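Local coordinates for protein twin-arginine translocation pathway signal (Rhodoferax ferrireducens, PDB 5IM2) that binds benzoate and is probably the periplasmic solute-binding component of a TRAP-type transporter, at residues R122-E127 and N344-D349; T195-K200 and V337-D342. All blocks are in the same frame, centred on the assembly; numbering follows the deposited sequence.

Contact 1 (R122-E127 and N344-D349); sequences RFPRIE and NQRGFD
Arg-125 lays its guanidinium flat on the ring of Phe-348, the two planes only 12° apart and their centres 4.0 Å from each other, which is the geometry of a cation-pi stack. The overlap extends down the arginine chain: CD of Arg-125 sits 3.7 Å from the centroid of the Phe-348 ring, almost exactly on the ring normal, and makes a CH-pi contact over the middle of the face. The guanidinium is displaced toward the rim, where NH1 of Arg-125 comes to 3.4 Å from CE1 of Phe-348. A bend at chi3 (-78°) turns the arginine so that methylene and guanidinium both follow the same face. The guanidinium is also held by charge from outside the two segments, because NH2 pairs with Asp-155 and NE with Glu-156; these two acidic partners probably fix its rotation and let it stay flat.

Pro-124 supplies the apolar part. Its CG approaches CE2 of Phe-348 obliquely at 4.1 Å, while its CB lies over one face of the Arg-346 guanidinium, 3.9 Å from NE of Arg-346. That arginine reaches across with an extended chain from CG to NE, and its NE is salt-bridged to Asp-342 one turn earlier. The other face of the Phe-348 ring is backed by the carbonyl O of Arg-346, 4.0 Å above the plane.

Phe-348 and Arg-346 flank Gly-347, whose positive phi (88°) and bonds back into the last turn define a Schellman motif; the contact thus packs the C-terminal cap of helix 334-345 against the loop after strand 111-114.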
loop_
_atom_site.group_PDB
_atom_site.type_symbol
_atom_site.label_atom_id
_atom_site.label_comp_id
_atom_site.label_asym_id
_atom_site.label_seq_id
_atom_site.Cartn_x
_atom_site.Cartn_y
_atom_site.Cartn_z
ATOM N N ARG A 122 -10.712 9.669 -4.721
ATOM C CA ARG A 122 -11.026 10.353 -3.465
ATOM C C ARG A 122 -9.796 11.025 -2.849
ATOM O O ARG A 122 -9.913 12.087 -2.227
ATOM C CB ARG A 122 -11.599 9.357 -2.462
ATOM C CG ARG A 122 -11.824 9.860 -1.058
ATOM C CD ARG A 122 -13.205 10.449 -0.852
ATOM N NE ARG A 122 -13.513 10.526 0.578
ATOM C CZ ARG A 122 -14.118 9.569 1.291
ATOM N NH1 ARG A 122 -14.525 8.427 0.730
ATOM N NH2 ARG A 122 -14.337 9.764 2.586
ATOM N N PHE A 123 -8.621 10.418 -2.989
ATOM C CA PHE A 123 -7.394 10.897 -2.344
ATOM C C PHE A 123 -6.327 11.114 -3.415
ATOM O O PHE A 123 -5.357 10.366 -3.520
ATOM C CB PHE A 123 -6.919 9.928 -1.263
ATOM C CG PHE A 123 -7.955 9.587 -0.269
ATOM C CD1 PHE A 123 -8.344 10.518 0.701
ATOM C CD2 PHE A 123 -8.595 8.349 -0.297
ATOM C CE1 PHE A 123 -9.329 10.217 1.637
ATOM C CE2 PHE A 123 -9.566 8.044 0.635
ATOM C CZ PHE A 123 -9.932 8.977 1.618
ATOM N N PRO A 124 -6.491 12.151 -4.245
ATOM C CA PRO A 124 -5.610 12.287 -5.407
ATOM C C PRO A 124 -4.178 12.631 -5.068
ATOM O O PRO A 124 -3.278 12.192 -5.788
ATOM C CB PRO A 124 -6.275 13.406 -6.213
ATOM C CG PRO A 124 -7.059 14.191 -5.225
ATOM C CD PRO A 124 -7.549 13.171 -4.228
ATOM N N ARG A 125 -3.911 13.413 -4.024
ATOM C CA ARG A 125 -2.534 13.889 -3.866
ATOM C C ARG A 125 -1.581 12.829 -3.302
ATOM O O ARG A 125 -0.379 12.845 -3.616
ATOM C CB ARG A 125 -2.522 15.133 -2.983
ATOM C CG ARG A 125 -3.072 16.348 -3.654
ATOM C CD ARG A 125 -3.338 17.452 -2.678
ATOM N NE ARG A 125 -4.572 17.212 -1.963
ATOM C CZ ARG A 125 -5.164 18.096 -1.165
ATOM N NH1 ARG A 125 -4.615 19.286 -0.941
ATOM N NH2 ARG A 125 -6.302 17.779 -0.575
ATOM N N ILE A 126 -2.072 11.895 -2.478
ATOM C CA ILE A 126 -1.183 10.882 -1.929
ATOM C C ILE A 126 -0.703 9.921 -3.013
ATOM O O ILE A 126 0.293 9.201 -2.831
ATOM C CB ILE A 126 -1.872 10.126 -0.779
ATOM C CG1 ILE A 126 -0.831 9.326 -0.015
ATOM C CG2 ILE A 126 -2.978 9.227 -1.272
ATOM C CD1 ILE A 126 -1.418 8.492 1.141
ATOM N N GLU A 127 -1.392 9.912 -4.158
ATOM C CA GLU A 127 -1.073 9.017 -5.264
ATOM C C GLU A 127 0.302 9.256 -5.878
ATOM O O GLU A 127 0.753 8.424 -6.665
ATOM C CB GLU A 127 -2.088 9.166 -6.402
ATOM C CG GLU A 127 -3.496 8.739 -6.172
ATOM C CD GLU A 127 -4.367 9.038 -7.415
ATOM O OE1 GLU A 127 -4.029 9.960 -8.229
ATOM O OE2 GLU A 127 -5.393 8.362 -7.581
ATOM N N ASN A 344 -3.098 19.731 -11.424
ATOM C CA ASN A 344 -3.312 21.124 -11.788
ATOM C C ASN A 344 -4.788 21.393 -12.062
ATOM O O ASN A 344 -5.327 22.433 -11.660
ATOM C CB ASN A 344 -2.494 21.488 -13.030
ATOM C CG ASN A 344 -0.998 21.519 -12.778
ATOM O OD1 ASN A 344 -0.531 21.651 -11.640
ATOM N ND2 ASN A 344 -0.235 21.404 -13.857
ATOM N N GLN A 345 -5.456 20.483 -12.783
ATOM C CA GLN A 345 -6.877 20.660 -13.043
ATOM C C GLN A 345 -7.710 20.607 -11.767
ATOM O O GLN A 345 -8.823 21.146 -11.748
ATOM C CB GLN A 345 -7.362 19.595 -14.026
ATOM C CG GLN A 345 -6.988 19.895 -15.459
ATOM C CD GLN A 345 -6.691 18.650 -16.272
ATOM O OE1 GLN A 345 -7.086 17.539 -15.906
ATOM N NE2 GLN A 345 -5.988 18.832 -17.387
ATOM N N ARG A 346 -7.215 19.945 -10.719
ATOM C CA ARG A 346 -7.905 19.896 -9.436
ATOM C C ARG A 346 -7.605 21.108 -8.561
ATOM O O ARG A 346 -8.112 21.179 -7.436
ATOM C CB ARG A 346 -7.540 18.608 -8.707
ATOM C CG ARG A 346 -8.081 17.400 -9.394
ATOM C CD ARG A 346 -7.545 16.169 -8.718
ATOM N NE ARG A 346 -7.991 14.926 -9.325
ATOM C CZ ARG A 346 -9.051 14.229 -8.935
ATOM N NH1 ARG A 346 -9.803 14.637 -7.920
ATOM N NH2 ARG A 346 -9.352 13.105 -9.561
ATOM N N GLY A 347 -6.832 22.068 -9.067
ATOM C CA GLY A 347 -6.503 23.279 -8.344
ATOM C C GLY A 347 -5.277 23.174 -7.480
ATOM O O GLY A 347 -4.992 24.106 -6.718
ATOM N N PHE A 348 -4.578 22.052 -7.534
ATOM C CA PHE A 348 -3.344 21.830 -6.791
ATOM C C PHE A 348 -2.148 22.211 -7.638
ATOM O O PHE A 348 -2.248 22.402 -8.849
ATOM C CB PHE A 348 -3.221 20.370 -6.381
ATOM C CG PHE A 348 -4.408 19.852 -5.641
ATOM C CD1 PHE A 348 -4.955 20.555 -4.574
ATOM C CD2 PHE A 348 -4.984 18.651 -6.015
ATOM C CE1 PHE A 348 -6.069 20.057 -3.900
ATOM C CE2 PHE A 348 -6.092 18.165 -5.358
ATOM C CZ PHE A 348 -6.638 18.869 -4.303
ATOM N N ASP A 349 -0.982 22.292 -6.981
ATOM C CA ASP A 349 0.277 22.648 -7.646
ATOM C C ASP A 349 1.026 21.359 -7.961
ATOM O O ASP A 349 1.881 20.914 -7.206
ATOM C CB ASP A 349 1.101 23.571 -6.756
ATOM C CG ASP A 349 2.335 24.110 -7.451
ATOM O OD1 ASP A 349 2.706 23.592 -8.543
ATOM O OD2 ASP A 349 2.929 25.057 -6.886
#

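Contact 2 (T195-K200 and V337-D342); sequences TRQVTK and VAWVED
Gln-197 brings its amide nitrogen to the rim of the Trp-339 indole, NE2 of Gln-197 lying 3.6 Å from CD1 of Trp-339 and in the plane of the ring. The amide stands nearly perpendicular to the indole, at 85°, so the approach is edge-on and no face of the tryptophan is covered by it. The same NE2 probably hydrogen-bonds to Glu-127.

Beside this pair, Arg-196, the residue before Gln-197, and Asp-342, about one turn beyond Trp-339, approach from opposite directions. NH2 of Arg-196 donates to OD2 of Asp-342 over 2.8 Å, with an N-H...O angle of 161°. The oxygen lies close to the guanidinium plane and is met nearly along its C-O axis, although the carboxylate is turned 66° against the guanidinium. This tilt goes with a single direct bond; the second carboxylate oxygen is reached through water 1, which accepts from NH1 of Arg-196 at 2.8 Å and donates to OD1 of Asp-342 at 3.0 Å.

The guanidinium has a further carboxylate partner, since NE is salt-bridged to Glu-127, and Asp-342 has a second arginine partner. A leucine in place of Arg-196 would probably leave the Glu-127 carboxylate without this cation, reduce Asp-342 to its other arginine, and deprive water 1 of its donor. The contact between helices 196-205 and 334-345 therefore pairs an edge-on amide-indole contact with a charge network, Arg-196 and Asp-342 each meeting two opposite charges, which would probably favour their ionised forms.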
loop_
_atom_site.group_PDB
_atom_site.type_symbol
_atom_site.label_atom_id
_atom_site.label_comp_id
_atom_site.label_asym_id
_atom_site.label_seq_id
_atom_site.Cartn_x
_atom_site.Cartn_y
_atom_site.Cartn_z
ATOM N N THR A 195 -4.926 0.236 -7.463
ATOM C CA THR A 195 -5.379 1.619 -7.515
ATOM C C THR A 195 -5.302 2.128 -8.956
ATOM O O THR A 195 -4.584 1.567 -9.781
ATOM C CB THR A 195 -4.507 2.501 -6.653
ATOM O OG1 THR A 195 -3.218 2.567 -7.279
ATOM C CG2 THR A 195 -4.375 1.938 -5.242
ATOM N N ARG A 196 -5.936 3.276 -9.217
ATOM C CA ARG A 196 -5.948 3.827 -10.582
ATOM C C ARG A 196 -4.545 4.195 -11.082
ATOM O O ARG A 196 -4.273 4.095 -12.280
ATOM C CB ARG A 196 -6.897 5.029 -10.656
ATOM C CG ARG A 196 -6.329 6.327 -10.142
ATOM C CD ARG A 196 -7.235 7.525 -10.440
ATOM N NE ARG A 196 -6.624 8.768 -9.967
ATOM C CZ ARG A 196 -6.840 9.977 -10.484
ATOM N NH1 ARG A 196 -7.668 10.142 -11.514
ATOM N NH2 ARG A 196 -6.218 11.034 -9.967
ATOM N N GLN A 197 -3.615 4.652 -10.221
ATOM C CA GLN A 197 -2.307 4.949 -10.797
ATOM C C GLN A 197 -1.579 3.686 -11.217
ATOM O O GLN A 197 -0.818 3.713 -12.172
ATOM C CB GLN A 197 -1.401 5.758 -9.843
ATOM C CG GLN A 197 -1.735 7.213 -9.705
ATOM C CD GLN A 197 -2.070 7.903 -10.990
ATOM O OE1 GLN A 197 -1.396 7.715 -12.008
ATOM N NE2 GLN A 197 -3.075 8.755 -10.943
ATOM N N VAL A 198 -1.770 2.566 -10.510
ATOM C CA VAL A 198 -1.094 1.351 -10.936
ATOM C C VAL A 198 -1.764 0.787 -12.182
ATOM O O VAL A 198 -1.085 0.287 -13.089
ATOM C CB VAL A 198 -1.068 0.337 -9.782
ATOM C CG1 VAL A 198 -0.285 -0.913 -10.161
ATOM C CG2 VAL A 198 -0.473 0.989 -8.534
ATOM N N THR A 199 -3.100 0.879 -12.268
ATOM C CA THR A 199 -3.775 0.373 -13.475
ATOM C C THR A 199 -3.479 1.255 -14.675
ATOM O O THR A 199 -3.346 0.742 -15.798
ATOM C CB THR A 199 -5.285 0.233 -13.274
ATOM O OG1 THR A 199 -5.872 1.487 -12.937
ATOM C CG2 THR A 199 -5.613 -0.816 -12.223
ATOM N N LYS A 200 -3.277 2.558 -14.452
ATOM C CA LYS A 200 -2.845 3.423 -15.553
ATOM C C LYS A 200 -1.480 3.005 -16.076
ATOM O O LYS A 200 -1.256 2.953 -17.298
ATOM C CB LYS A 200 -2.845 4.875 -15.092
ATOM C CG LYS A 200 -4.241 5.450 -15.023
ATOM C CD LYS A 200 -4.242 6.881 -14.536
ATOM C CE LYS A 200 -5.656 7.327 -14.154
ATOM N NZ LYS A 200 -6.633 7.094 -15.258
ATOM N N VAL A 337 3.560 12.558 -15.835
ATOM C CA VAL A 337 3.158 13.767 -16.556
ATOM C C VAL A 337 1.643 13.956 -16.492
ATOM O O VAL A 337 1.130 15.058 -16.221
ATOM C CB VAL A 337 3.662 13.680 -18.009
ATOM C CG1 VAL A 337 3.030 14.755 -18.878
ATOM C CG2 VAL A 337 5.183 13.799 -17.996
ATOM N N ALA A 338 0.901 12.879 -16.733
ATOM C CA ALA A 338 -0.555 12.943 -16.648
ATOM C C ALA A 338 -1.053 13.227 -15.234
ATOM O O ALA A 338 -2.083 13.890 -15.062
ATOM C CB ALA A 338 -1.144 11.634 -17.164
ATOM N N TRP A 339 -0.368 12.708 -14.213
ATOM C CA TRP A 339 -0.765 12.969 -12.835
ATOM C C TRP A 339 -0.582 14.448 -12.483
ATOM O O TRP A 339 -1.450 15.054 -11.840
ATOM C CB TRP A 339 0.042 12.060 -11.901
ATOM C CG TRP A 339 -0.298 12.247 -10.448
ATOM C CD1 TRP A 339 -1.297 11.631 -9.768
ATOM C CD2 TRP A 339 0.341 13.133 -9.511
ATOM N NE1 TRP A 339 -1.341 12.085 -8.470
ATOM C CE2 TRP A 339 -0.351 13.004 -8.281
ATOM C CE3 TRP A 339 1.416 14.035 -9.596
ATOM C CZ2 TRP A 339 -0.000 13.741 -7.135
ATOM C CZ3 TRP A 339 1.760 14.764 -8.467
ATOM C CH2 TRP A 339 1.038 14.606 -7.244
ATOM N N VAL A 340 0.545 15.041 -12.894
ATOM C CA VAL A 340 0.763 16.466 -12.658
ATOM C C VAL A 340 -0.347 17.279 -13.298
ATOM O O VAL A 340 -0.903 18.205 -12.690
ATOM C CB VAL A 340 2.155 16.868 -13.171
ATOM C CG1 VAL A 340 2.270 18.409 -13.342
ATOM C CG2 VAL A 340 3.212 16.332 -12.212
ATOM N N GLU A 341 -0.711 16.930 -14.528
ATOM C CA GLU A 341 -1.772 17.657 -15.213
ATOM C C GLU A 341 -3.114 17.490 -14.496
ATOM O O GLU A 341 -3.879 18.457 -14.356
ATOM C CB GLU A 341 -1.828 17.171 -16.656
ATOM C CG GLU A 341 -2.707 17.983 -17.578
ATOM C CD GLU A 341 -2.471 17.652 -19.043
ATOM O OE1 GLU A 341 -1.729 16.682 -19.316
ATOM O OE2 GLU A 341 -3.017 18.361 -19.919
ATOM N N ASP A 342 -3.415 16.275 -14.022
ATOM C CA ASP A 342 -4.644 16.042 -13.260
ATOM C C ASP A 342 -4.665 16.849 -11.965
ATOM O O ASP A 342 -5.725 17.361 -11.568
ATOM C CB ASP A 342 -4.807 14.552 -12.954
ATOM C CG ASP A 342 -6.126 14.246 -12.316
ATOM O OD1 ASP A 342 -7.151 14.776 -12.802
ATOM O OD2 ASP A 342 -6.160 13.487 -11.328
HETATM O O HOH W 1 -9.027 12.457 -12.316
#

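In the fold
From the N terminus, the chain first passes residues 122-127, in the loop between strand 111-114 and helix 138-152. It then builds strand 190-193 of the six-stranded sheet and enters helix 196-205, where contact 2 begins. Much later, helix 334-345 closes contact 2 through its middle and then contact 1 just past its end, so the 137-residue separation of contact 2 lies wholly within the 217-residue separation of contact 1. The centres are 10 Å apart, and Glu-127 of contact 1 reaches both Arg-196 and Gln-197 of contact 2. One late helix thus joins the loop after strand 111-114 of the five-stranded sheet to a helix following a strand of the six-stranded sheet.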